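Local structure of 4-alpha-glucanotransferase (Corynebacterium glutamicum, 5B68) at residues R109-V114 with A131-P136; I284-V289 with N672-L677; T18-Y23 with T479-R484; I531-H536 with Q596-I601. The protein belongs, as an amylomaltase or disproportionating enzyme, to the 4-alpha-glucanotransferase family, in which a TIM-barrel domain is combined here with an N-terminal beta-sandwich domain. One frame throughout, in Å; residues are numbered along the deposited sequence. Where two conformers were deposited one is given.

Contact 1 (R109-V114 with A131-P136); sequences RDVSQV and ASFKIP. With SO4 (sulfate ion), chain L.
With its CG beside the backbone N (chi1 -64°), Phe133 sets its ring beneath Gln113, whose CG, anti to the backbone N (chi1 -166°), lies over one face of that ring. The setting is an antiparallel strand pair in the N-terminal beta-sandwich domain and illustrates how a sheet sorts its side chains. Gln113 and Phe133 form a non-hydrogen-bonded pair, their CA atoms 4.3 Å apart. Val111, at the break in its strand, also reaches this ring, CG2 lying 3.7 Å from Phe133 CD2 and the two side chains crossing almost at right angles. Val99 and Phe87, from neighbouring strands, also pack on the phenyl group.

Ser112 and Lys134 are the adjacent hydrogen-bonded pair. Ser112 N donates to Lys134 O at 3.1 Å, and Lys134 N returns a bond to Ser112 O at 2.8 Å. Their side chains occupy the other face, where the aliphatic part of Lys134 runs across Val114, CE lying 3.8 Å from CG1. A water donates a hydrogen bond to Lys134 O and also bonds to Ser112 OG.

At the far end Pro136 and Arg109 pass in opposite directions, the proline CB against Arg109 NH1, which also forms a salt bridge with Asp138. A sulfate, probably from the crystallisation liquor, meets the guanidinium edge in its plane: its O3 accepts from Arg109 NE at 2.8 Å, from NH1 at 3.1 Å and from Asp110 N at 3.3 Å.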
# COMPACT_ATOMS: atom_id res chain seq x y z
N ARG A 109 -2.33 -4.91 34.35
CA ARG A 109 -3.37 -3.96 34.73
C ARG A 109 -4.74 -4.64 35.00
O ARG A 109 -5.03 -5.74 34.50
CB ARG A 109 -3.53 -2.85 33.66
CG ARG A 109 -2.30 -1.94 33.40
CD ARG A 109 -1.89 -1.07 34.60
NE ARG A 109 -3.00 -0.26 35.02
CZ ARG A 109 -3.39 0.91 34.51
NH1 ARG A 109 -4.48 1.49 34.97
NH2 ARG A 109 -2.68 1.53 33.55
N ASP A 110 -5.61 -3.96 35.74
CA ASP A 110 -6.95 -4.45 36.06
C ASP A 110 -7.99 -3.82 35.15
O ASP A 110 -7.76 -2.77 34.56
CB ASP A 110 -7.30 -4.09 37.51
CG ASP A 110 -6.57 -4.96 38.53
OD1 ASP A 110 -6.31 -6.16 38.28
OD2 ASP A 110 -6.29 -4.44 39.62
N VAL A 111 -9.15 -4.46 35.09
CA VAL A 111 -10.34 -3.93 34.50
C VAL A 111 -11.31 -3.79 35.65
O VAL A 111 -10.99 -4.28 36.74
CB VAL A 111 -10.92 -4.84 33.41
CG1 VAL A 111 -9.94 -4.90 32.26
CG2 VAL A 111 -11.25 -6.22 33.98
N SER A 112 -12.41 -3.09 35.40
CA SER A 112 -13.52 -2.90 36.35
C SER A 112 -14.80 -3.45 35.76
O SER A 112 -15.13 -3.16 34.59
CB SER A 112 -13.77 -1.39 36.61
OG SER A 112 -12.54 -0.82 36.93
N GLN A 113 -15.55 -4.20 36.57
CA GLN A 113 -16.84 -4.67 36.16
C GLN A 113 -17.86 -3.54 36.12
O GLN A 113 -17.86 -2.62 36.97
CB GLN A 113 -17.33 -5.81 37.03
CG GLN A 113 -18.53 -6.52 36.36
CD GLN A 113 -18.94 -7.82 37.02
OE1 GLN A 113 -18.34 -8.24 38.02
NE2 GLN A 113 -19.95 -8.43 36.50
N VAL A 114 -18.68 -3.56 35.11
CA VAL A 114 -19.80 -2.60 35.03
C VAL A 114 -21.11 -3.27 34.77
O VAL A 114 -21.18 -4.42 34.41
CB VAL A 114 -19.57 -1.46 33.99
CG1 VAL A 114 -18.38 -0.56 34.34
CG2 VAL A 114 -19.36 -2.01 32.62
N ALA A 131 -21.16 -10.80 31.19
CA ALA A 131 -20.74 -9.67 32.06
C ALA A 131 -20.07 -8.60 31.23
O ALA A 131 -19.72 -8.84 30.09
CB ALA A 131 -19.82 -10.21 33.12
N SER A 132 -20.02 -7.39 31.75
CA SER A 132 -19.32 -6.27 31.10
C SER A 132 -18.18 -5.78 31.92
O SER A 132 -18.24 -5.67 33.20
CB SER A 132 -20.25 -5.10 30.73
OG SER A 132 -21.21 -5.41 29.71
N PHE A 133 -17.07 -5.50 31.26
CA PHE A 133 -15.90 -4.93 31.94
C PHE A 133 -15.41 -3.71 31.15
O PHE A 133 -15.67 -3.57 29.96
CB PHE A 133 -14.76 -5.92 32.11
CG PHE A 133 -15.11 -7.09 32.98
CD1 PHE A 133 -15.76 -8.18 32.43
CD2 PHE A 133 -14.85 -7.09 34.33
CE1 PHE A 133 -16.14 -9.25 33.21
CE2 PHE A 133 -15.20 -8.17 35.13
CZ PHE A 133 -15.83 -9.27 34.57
N LYS A 134 -14.72 -2.84 31.87
CA LYS A 134 -14.29 -1.55 31.41
C LYS A 134 -12.80 -1.48 31.54
O LYS A 134 -12.20 -1.74 32.60
CB LYS A 134 -14.93 -0.48 32.30
CG LYS A 134 -14.88 0.90 31.77
CD LYS A 134 -15.76 1.86 32.59
CE LYS A 134 -15.44 1.84 34.08
NZ LYS A 134 -16.35 2.75 34.86
N ILE A 135 -12.13 -1.13 30.45
CA ILE A 135 -10.72 -0.89 30.53
C ILE A 135 -10.39 0.50 31.16
O ILE A 135 -11.20 1.41 31.02
CB ILE A 135 -9.99 -1.04 29.17
CG1 ILE A 135 -10.40 0.06 28.18
CG2 ILE A 135 -10.29 -2.38 28.54
CD1 ILE A 135 -9.56 -0.01 26.89
N PRO A 136 -9.22 0.61 31.77
CA PRO A 136 -8.73 1.88 32.30
C PRO A 136 -8.47 2.84 31.16
O PRO A 136 -8.16 2.42 30.08
CB PRO A 136 -7.39 1.51 32.94
CG PRO A 136 -7.37 0.04 33.03
CD PRO A 136 -8.28 -0.48 31.98
S SO4 L . -4.54 -1.12 38.19
O1 SO4 L . -3.93 -2.48 38.39
O2 SO4 L . -5.70 -1.00 39.13
O3 SO4 L . -5.01 -0.91 36.79
O4 SO4 L . -3.50 -0.08 38.49
O HOH W 1 -11.30 -0.02 34.78

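Contact 2 (I284-V289 with N672-L677); sequences IERNDV and NWCIPL
The guanidinium of Arg286 meets Trp673 and Cys674 with its edge: Trp673 O and Cys674 SG both lie near its plane, while Tyr185 makes a cation-pi contact with the group. This is a helix start tied to an irregular loop within the TIM-barrel family region, since Arg286 stands in the first turn of helix 286-301 and residues 672-677 follow helix 650-654.

The grip is end-on, with two nitrogens sharing one acceptor. Arg286 NH1 and NH2 each donate to Trp673 O over 2.9 Å, yet the two bonds differ at the acceptor. NH1 approaches in the carbonyl plane, whereas NH2 stands well above it, 47° out. The Arg286 chain, extended from CG to NE (chi2 175°), carries the group across to the loop, and NH2 also forms a salt bridge with Asp232. The buried head group thus has the Trp673 carbonyl and the Asp232 carboxylate as polar partners, and the carboxylate would be expected to balance its charge. Cys674 SG sits 3.5 Å from Arg286 NH2.

A backbone bond runs beside this grip, from Ile284 N to Cys674 O at 2.8 Å and nearly straight. The same carbonyl oxygen is covered by the Ile284 side chain, whose CG1 comes to 3.4 Å from Cys674 O. Farther along, the Ile284 and Pro676 side chains slide past each other in opposite directions, Ile284 CD1 4.1 Å from Pro676 CB. Just before the helix, Glu285 occupies the N-cap position; its OE2 uses the lone pair turned away from OE1 to accept from Asn287 N at 2.7 Å.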
# COMPACT_ATOMS: atom_id res chain seq x y z
N ILE A 284 12.69 -1.82 -19.38
CA ILE A 284 13.36 -2.49 -18.27
C ILE A 284 13.00 -4.00 -18.33
O ILE A 284 11.80 -4.29 -18.42
CB ILE A 284 12.86 -1.92 -16.91
CG1 ILE A 284 13.20 -0.43 -16.71
CG2 ILE A 284 13.49 -2.70 -15.75
CD1 ILE A 284 14.68 -0.16 -16.61
N GLU A 285 13.98 -4.88 -18.19
CA GLU A 285 13.74 -6.37 -18.12
C GLU A 285 14.20 -6.85 -16.75
O GLU A 285 15.39 -6.92 -16.46
CB GLU A 285 14.43 -7.17 -19.26
CG GLU A 285 14.19 -8.70 -19.18
CD GLU A 285 12.70 -9.14 -19.05
OE1 GLU A 285 12.02 -9.22 -20.12
OE2 GLU A 285 12.16 -9.40 -17.91
N ARG A 286 13.21 -7.17 -15.93
CA ARG A 286 13.48 -7.62 -14.58
C ARG A 286 14.01 -9.05 -14.62
O ARG A 286 14.87 -9.41 -13.80
CB ARG A 286 12.22 -7.54 -13.77
CG ARG A 286 11.77 -6.13 -13.41
CD ARG A 286 10.45 -6.13 -12.72
NE ARG A 286 10.10 -4.78 -12.26
CZ ARG A 286 9.59 -3.80 -13.01
NH1 ARG A 286 9.40 -2.62 -12.47
NH2 ARG A 286 9.31 -3.96 -14.30
N ASN A 287 13.51 -9.86 -15.57
CA ASN A 287 13.78 -11.33 -15.43
C ASN A 287 15.21 -11.71 -15.53
O ASN A 287 15.70 -12.42 -14.65
CB ASN A 287 12.87 -12.19 -16.31
CG ASN A 287 11.42 -12.10 -15.87
OD1 ASN A 287 11.14 -11.92 -14.67
ND2 ASN A 287 10.49 -12.23 -16.81
N ASP A 288 15.94 -11.26 -16.54
CA ASP A 288 17.38 -11.65 -16.60
C ASP A 288 18.24 -10.98 -15.55
O ASP A 288 19.16 -11.57 -15.01
CB ASP A 288 17.99 -11.56 -18.02
CG ASP A 288 17.80 -10.21 -18.67
OD1 ASP A 288 17.27 -9.27 -18.07
OD2 ASP A 288 18.18 -10.10 -19.85
N VAL A 289 17.90 -9.75 -15.20
CA VAL A 289 18.58 -9.08 -14.06
C VAL A 289 18.38 -9.88 -12.75
O VAL A 289 19.35 -10.13 -12.01
CB VAL A 289 18.09 -7.62 -13.84
CG1 VAL A 289 18.80 -7.00 -12.62
CG2 VAL A 289 18.39 -6.75 -15.08
N ASN A 672 3.87 -1.37 -19.12
CA ASN A 672 3.63 -0.74 -17.85
C ASN A 672 4.71 -1.19 -16.89
O ASN A 672 5.14 -2.33 -16.91
CB ASN A 672 2.27 -1.14 -17.29
CG ASN A 672 1.12 -0.71 -18.17
OD1 ASN A 672 1.01 0.45 -18.52
ND2 ASN A 672 0.26 -1.64 -18.52
N TRP A 673 5.20 -0.24 -16.10
CA TRP A 673 6.13 -0.50 -15.03
C TRP A 673 7.53 -0.82 -15.52
O TRP A 673 8.35 -1.27 -14.76
CB TRP A 673 5.61 -1.59 -14.11
CG TRP A 673 4.19 -1.44 -13.77
CD1 TRP A 673 3.18 -2.25 -14.14
CD2 TRP A 673 3.60 -0.42 -12.97
NE1 TRP A 673 2.00 -1.81 -13.64
CE2 TRP A 673 2.23 -0.67 -12.91
CE3 TRP A 673 4.10 0.70 -12.30
CZ2 TRP A 673 1.36 0.14 -12.22
CZ3 TRP A 673 3.23 1.50 -11.61
CH2 TRP A 673 1.87 1.21 -11.58
N CYS A 674 7.77 -0.61 -16.80
CA CYS A 674 9.05 -0.91 -17.42
C CYS A 674 9.76 0.26 -18.13
O CYS A 674 10.67 0.04 -18.88
CB CYS A 674 8.88 -2.05 -18.42
SG CYS A 674 8.25 -3.56 -17.66
N ILE A 675 9.30 1.48 -17.89
CA ILE A 675 9.76 2.63 -18.65
C ILE A 675 10.88 3.35 -17.91
O ILE A 675 10.63 4.00 -16.93
CB ILE A 675 8.60 3.62 -18.87
CG1 ILE A 675 7.39 2.94 -19.52
CG2 ILE A 675 9.05 4.84 -19.66
CD1 ILE A 675 7.64 2.34 -20.88
N PRO A 676 12.11 3.24 -18.40
CA PRO A 676 13.28 3.90 -17.75
C PRO A 676 13.22 5.43 -17.82
O PRO A 676 12.55 6.00 -18.71
CB PRO A 676 14.46 3.41 -18.53
CG PRO A 676 13.91 3.23 -19.89
CD PRO A 676 12.51 2.72 -19.73
N LEU A 677 13.83 6.09 -16.85
CA LEU A 677 13.74 7.56 -16.74
C LEU A 677 14.48 8.16 -17.95
O LEU A 677 15.68 7.91 -18.13
CB LEU A 677 14.40 8.03 -15.43
CG LEU A 677 14.29 9.55 -15.13
CD1 LEU A 677 12.85 9.96 -14.88
CD2 LEU A 677 15.24 9.93 -13.98

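Contact 3 (T18-Y23 with T479-R484); sequences TSYTDY and TGTYIR
Gly480 meets Tyr20 through its carbonyl, where the edge strand 481-484 of a four-stranded antiparallel sheet is about to begin; the partner is the small two-stranded sheet of 19-21 and 27-29 near the N-terminus. Gly480 O lies 3.3 Å from Tyr20 CE2, obliquely to the ring. One water joins the two ends of this approach: it donates to Gly480 O at 2.6 Å and accepts from Tyr20 OH at 3.1 Å, lying in the plane of the tyrosine ring.

Thr481 follows, with OG1 4.1 Å from Tyr20 CD2. This is a packing contact; the hydroxyl itself is hydrogen-bonded to Ala17 O, just before the strand 19-21. Tyr482 then carries the largest share of this side of the interface. Its ring turns an edge toward the face of Tyr20 in an offset edge-to-face pair, with centroids 5.8 Å apart and planes at 82°. Tyr20 has CG between the backbone N and the carbonyl carbon (chi1 61°), the crowded position, which directs the ring at residues 480-482. Tyr20 CB, meanwhile, lies in the plane of the Tyr482 ring, 3.8 Å from CD2. Phe469 of strand 467-472 makes edge-to-face contacts with both tyrosines, extending the pair into an aromatic cluster.

Beyond the Tyr482 hydroxyl lies Tyr23, which is exposed and poorly ordered. Its CE1 is 3.9 Å from Tyr482 OH, and a water bonds both hydroxyls, 3.1 Å from Tyr482 OH.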
# COMPACT_ATOMS: atom_id res chain seq x y z
N THR A 18 -26.15 -5.10 0.84
CA THR A 18 -27.25 -5.64 -0.04
C THR A 18 -27.64 -4.70 -1.19
O THR A 18 -28.47 -5.05 -2.05
CB THR A 18 -28.50 -5.91 0.79
OG1 THR A 18 -28.98 -4.69 1.37
CG2 THR A 18 -28.19 -6.93 1.92
N SER A 19 -27.10 -3.49 -1.15
CA SER A 19 -27.18 -2.59 -2.31
C SER A 19 -26.06 -1.58 -2.23
O SER A 19 -25.46 -1.43 -1.19
CB SER A 19 -28.52 -1.83 -2.28
OG SER A 19 -28.64 -1.12 -1.05
N TYR A 20 -25.82 -0.85 -3.31
CA TYR A 20 -24.78 0.20 -3.31
C TYR A 20 -25.02 1.19 -4.45
O TYR A 20 -25.89 0.96 -5.32
CB TYR A 20 -23.37 -0.45 -3.38
CG TYR A 20 -23.13 -1.26 -4.59
CD1 TYR A 20 -22.60 -0.69 -5.73
CD2 TYR A 20 -23.42 -2.63 -4.61
CE1 TYR A 20 -22.40 -1.44 -6.88
CE2 TYR A 20 -23.20 -3.38 -5.74
CZ TYR A 20 -22.71 -2.79 -6.86
OH TYR A 20 -22.53 -3.53 -7.97
N THR A 21 -24.25 2.26 -4.45
CA THR A 21 -24.21 3.14 -5.57
C THR A 21 -22.87 2.93 -6.23
O THR A 21 -21.85 2.83 -5.57
CB THR A 21 -24.38 4.60 -5.16
OG1 THR A 21 -25.59 4.73 -4.41
CG2 THR A 21 -24.45 5.47 -6.38
N ASP A 22 -22.89 2.80 -7.54
CA ASP A 22 -21.66 2.55 -8.27
C ASP A 22 -20.85 3.83 -8.45
O ASP A 22 -21.21 4.90 -7.96
CB ASP A 22 -21.95 1.89 -9.61
CG ASP A 22 -22.74 2.78 -10.54
OD1 ASP A 22 -22.88 3.98 -10.23
OD2 ASP A 22 -23.21 2.27 -11.56
N TYR A 23 -19.71 3.70 -9.11
CA TYR A 23 -18.84 4.83 -9.37
C TYR A 23 -19.41 5.80 -10.41
O TYR A 23 -18.86 6.86 -10.62
CB TYR A 23 -17.43 4.36 -9.71
CG TYR A 23 -16.59 4.01 -8.50
CD1 TYR A 23 -17.08 4.16 -7.23
CD2 TYR A 23 -15.31 3.53 -8.65
CE1 TYR A 23 -16.32 3.84 -6.14
CE2 TYR A 23 -14.54 3.22 -7.56
CZ TYR A 23 -15.06 3.37 -6.31
OH TYR A 23 -14.29 3.06 -5.22
N THR A 479 -21.16 -8.12 -10.71
CA THR A 479 -21.73 -9.04 -9.75
C THR A 479 -21.26 -8.85 -8.31
O THR A 479 -21.67 -9.61 -7.46
CB THR A 479 -21.54 -10.50 -10.15
OG1 THR A 479 -20.17 -10.94 -10.02
CG2 THR A 479 -22.01 -10.68 -11.62
N GLY A 480 -20.45 -7.83 -8.05
CA GLY A 480 -19.89 -7.66 -6.72
C GLY A 480 -20.75 -6.85 -5.78
O GLY A 480 -21.89 -6.40 -6.07
N THR A 481 -20.18 -6.72 -4.58
CA THR A 481 -20.76 -5.91 -3.54
C THR A 481 -19.67 -5.49 -2.55
O THR A 481 -18.52 -5.88 -2.74
CB THR A 481 -21.90 -6.63 -2.84
OG1 THR A 481 -22.57 -5.69 -2.02
CG2 THR A 481 -21.47 -7.83 -2.02
N TYR A 482 -20.04 -4.71 -1.55
CA TYR A 482 -19.12 -4.23 -0.54
C TYR A 482 -19.14 -5.14 0.67
O TYR A 482 -20.18 -5.60 1.07
CB TYR A 482 -19.50 -2.82 -0.11
CG TYR A 482 -19.04 -1.79 -1.10
CD1 TYR A 482 -17.72 -1.42 -1.15
CD2 TYR A 482 -19.91 -1.26 -2.03
CE1 TYR A 482 -17.28 -0.51 -2.06
CE2 TYR A 482 -19.47 -0.35 -2.96
CZ TYR A 482 -18.15 0.02 -2.97
OH TYR A 482 -17.68 0.92 -3.86
N ILE A 483 -17.97 -5.40 1.22
CA ILE A 483 -17.86 -5.98 2.57
C ILE A 483 -17.24 -4.95 3.46
O ILE A 483 -16.27 -4.30 3.09
CB ILE A 483 -17.07 -7.29 2.62
CG1 ILE A 483 -15.68 -7.16 2.01
CG2 ILE A 483 -17.84 -8.38 1.89
CD1 ILE A 483 -14.89 -8.48 2.17
N ARG A 484 -17.81 -4.80 4.64
CA ARG A 484 -17.39 -3.84 5.67
C ARG A 484 -16.28 -4.37 6.57
O ARG A 484 -16.30 -5.55 6.94
CB ARG A 484 -18.66 -3.49 6.49
CG ARG A 484 -18.48 -2.65 7.75
CD ARG A 484 -19.74 -1.89 8.21
NE ARG A 484 -21.02 -2.61 8.31
CZ ARG A 484 -21.27 -3.60 9.14
NH1 ARG A 484 -20.31 -4.05 9.93
NH2 ARG A 484 -22.48 -4.13 9.18
O HOH W 2 -23.65 -6.40 -7.95
O HOH W 3 -14.59 0.91 -3.89

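Contact 4 (I531-H536 with Q596-I601); sequences ILWFEH and QWQAEI
Trp597 overlaps His536 in an offset stack, its six-membered ring 4.6 Å from the imidazole centroid and the planes inclined by 29°. Trp597 CH2 is the atom that lies over the imidazole face, 3.5 Å from His536 CE1. The indole can work on several sides at once: its NE1 edge donates to Trp533 O at 2.8 Å, close to the ring plane, while Glu535 O lies near the same plane at the six-membered ring, 3.5 Å from Trp597 CH2. Because CG is anti to the backbone N (chi1 178°), the indole projects from the helix toward the short 3-10 segment 532-534.

Ile601, one turn later, covers the indole face opposite His536 with its CD1. That methyl also reaches Trp533, 3.6 Å from CE3, so it is wedged between two tryptophans. The Ile601 CG2 branch touches Leu532 CD1 at 4.1 Å.

The contact thus joins helix 587-607 to the turn that leaves barrel strand 528-531. Tyr568 of helix 565-569 stacks on Trp533, and helix 627-639 closes over Leu532 and Trp533 through Leu634, while Leu532 keeps a backbone bond to Thr556 of the adjacent strand 553-556.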
# COMPACT_ATOMS: atom_id res chain seq x y z
N ILE A 531 -4.54 15.93 -6.62
CA ILE A 531 -3.78 15.78 -7.87
C ILE A 531 -4.28 16.89 -8.81
O ILE A 531 -5.48 16.97 -9.13
CB ILE A 531 -3.97 14.38 -8.48
CG1 ILE A 531 -3.48 13.31 -7.50
CG2 ILE A 531 -3.17 14.18 -9.77
CD1 ILE A 531 -3.73 11.89 -8.00
N LEU A 532 -3.37 17.78 -9.18
CA LEU A 532 -3.76 19.05 -9.82
C LEU A 532 -4.76 18.77 -10.98
O LEU A 532 -5.81 19.35 -11.04
CB LEU A 532 -2.52 19.74 -10.40
CG LEU A 532 -2.84 20.84 -11.43
CD1 LEU A 532 -3.13 22.08 -10.63
CD2 LEU A 532 -1.76 21.11 -12.42
N TRP A 533 -4.43 17.84 -11.86
CA TRP A 533 -5.24 17.65 -13.09
C TRP A 533 -6.68 17.21 -12.80
O TRP A 533 -7.56 17.44 -13.62
CB TRP A 533 -4.60 16.66 -14.04
CG TRP A 533 -3.27 16.95 -14.54
CD1 TRP A 533 -2.16 16.19 -14.36
CD2 TRP A 533 -2.86 18.10 -15.28
NE1 TRP A 533 -1.08 16.76 -14.98
CE2 TRP A 533 -1.48 17.95 -15.54
CE3 TRP A 533 -3.53 19.23 -15.76
CZ2 TRP A 533 -0.75 18.89 -16.27
CZ3 TRP A 533 -2.80 20.19 -16.46
CH2 TRP A 533 -1.43 20.02 -16.70
N PHE A 534 -6.91 16.60 -11.64
CA PHE A 534 -8.27 16.15 -11.24
C PHE A 534 -9.03 17.08 -10.37
O PHE A 534 -10.19 16.82 -10.07
CB PHE A 534 -8.20 14.78 -10.54
CG PHE A 534 -7.44 13.74 -11.30
CD1 PHE A 534 -7.54 13.64 -12.68
CD2 PHE A 534 -6.68 12.79 -10.62
CE1 PHE A 534 -6.85 12.65 -13.37
CE2 PHE A 534 -5.98 11.78 -11.32
CZ PHE A 534 -6.08 11.70 -12.70
N GLU A 535 -8.46 18.20 -9.92
CA GLU A 535 -9.09 18.95 -8.86
C GLU A 535 -10.06 20.00 -9.37
O GLU A 535 -9.69 20.79 -10.26
CB GLU A 535 -8.04 19.69 -8.03
CG GLU A 535 -7.13 18.83 -7.13
CD GLU A 535 -7.90 17.86 -6.23
OE1 GLU A 535 -7.50 16.66 -6.15
OE2 GLU A 535 -8.86 18.34 -5.61
N HIS A 536 -11.25 20.04 -8.78
CA HIS A 536 -12.31 20.94 -9.17
C HIS A 536 -12.55 21.75 -7.98
O HIS A 536 -12.30 21.29 -6.85
CB HIS A 536 -13.61 20.15 -9.59
CG HIS A 536 -13.48 19.40 -10.87
ND1 HIS A 536 -13.98 19.89 -12.05
CD2 HIS A 536 -12.97 18.18 -11.15
CE1 HIS A 536 -13.74 19.02 -13.02
NE2 HIS A 536 -13.13 17.97 -12.50
N GLN A 596 -9.22 22.81 -23.25
CA GLN A 596 -10.05 23.72 -22.49
C GLN A 596 -9.85 23.63 -20.98
O GLN A 596 -9.81 24.64 -20.26
CB GLN A 596 -11.56 23.48 -22.82
CG GLN A 596 -12.62 24.25 -22.02
CD GLN A 596 -12.59 25.76 -22.14
OE1 GLN A 596 -12.92 26.49 -21.21
NE2 GLN A 596 -12.23 26.22 -23.29
N TRP A 597 -9.80 22.41 -20.48
CA TRP A 597 -9.56 22.17 -19.04
C TRP A 597 -8.15 22.71 -18.65
O TRP A 597 -8.03 23.42 -17.64
CB TRP A 597 -9.62 20.65 -18.80
CG TRP A 597 -9.34 20.19 -17.37
CD1 TRP A 597 -8.40 19.29 -16.98
CD2 TRP A 597 -10.02 20.61 -16.20
NE1 TRP A 597 -8.45 19.14 -15.62
CE2 TRP A 597 -9.43 19.93 -15.11
CE3 TRP A 597 -11.09 21.49 -15.96
CZ2 TRP A 597 -9.85 20.11 -13.81
CZ3 TRP A 597 -11.54 21.66 -14.66
CH2 TRP A 597 -10.90 20.92 -13.58
N GLN A 598 -7.14 22.36 -19.43
CA GLN A 598 -5.75 22.90 -19.26
C GLN A 598 -5.76 24.44 -19.21
O GLN A 598 -5.18 25.07 -18.31
CB GLN A 598 -4.81 22.39 -20.32
CG GLN A 598 -4.47 20.91 -20.14
CD GLN A 598 -3.28 20.44 -20.91
OE1 GLN A 598 -2.30 21.16 -21.15
NE2 GLN A 598 -3.32 19.17 -21.29
N ALA A 599 -6.53 25.05 -20.09
CA ALA A 599 -6.55 26.51 -20.16
C ALA A 599 -7.09 27.07 -18.93
O ALA A 599 -6.54 28.02 -18.36
CB ALA A 599 -7.38 26.99 -21.39
N GLU A 600 -8.18 26.49 -18.46
CA GLU A 600 -8.81 26.91 -17.25
C GLU A 600 -7.86 26.81 -16.04
O GLU A 600 -7.89 27.68 -15.13
CB GLU A 600 -10.11 26.11 -17.00
CG GLU A 600 -11.29 26.59 -17.84
CD GLU A 600 -12.55 25.74 -17.68
OE1 GLU A 600 -13.00 25.62 -16.53
OE2 GLU A 600 -13.08 25.26 -18.70
N ILE A 601 -7.07 25.73 -16.02
CA ILE A 601 -6.09 25.54 -14.92
C ILE A 601 -4.98 26.59 -14.99
O ILE A 601 -4.60 27.18 -13.95
CB ILE A 601 -5.44 24.13 -15.00
CG1 ILE A 601 -6.48 23.06 -14.59
CG2 ILE A 601 -4.22 24.04 -14.08
CD1 ILE A 601 -5.97 21.64 -14.77

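Overall arrangement
The four contacts close loops of very different length. Contact 1 lies in the beta-sandwich domain, its centre about 36 Å from that of the chain and on the opposite side of it from contact 2; their centres are about 56 Å apart. Contact 3 ties the N-terminal region to the later chain, so contact 1 is nested inside its loop, with nearest atoms about 20 Å away. Contacts 2 and 3 cross along the sequence, whereas contact 4 is nested within contact 2, nearest atoms about 13 Å apart. Beside contact 2, the Trp673 side chain lies about 4 Å from a second sulfate and about 5 Å from 2-[bis-(2-hydroxy-ethyl)-amino]-2-hydroxymethyl-propane-1,3-diol, both probably from the crystallisation liquor.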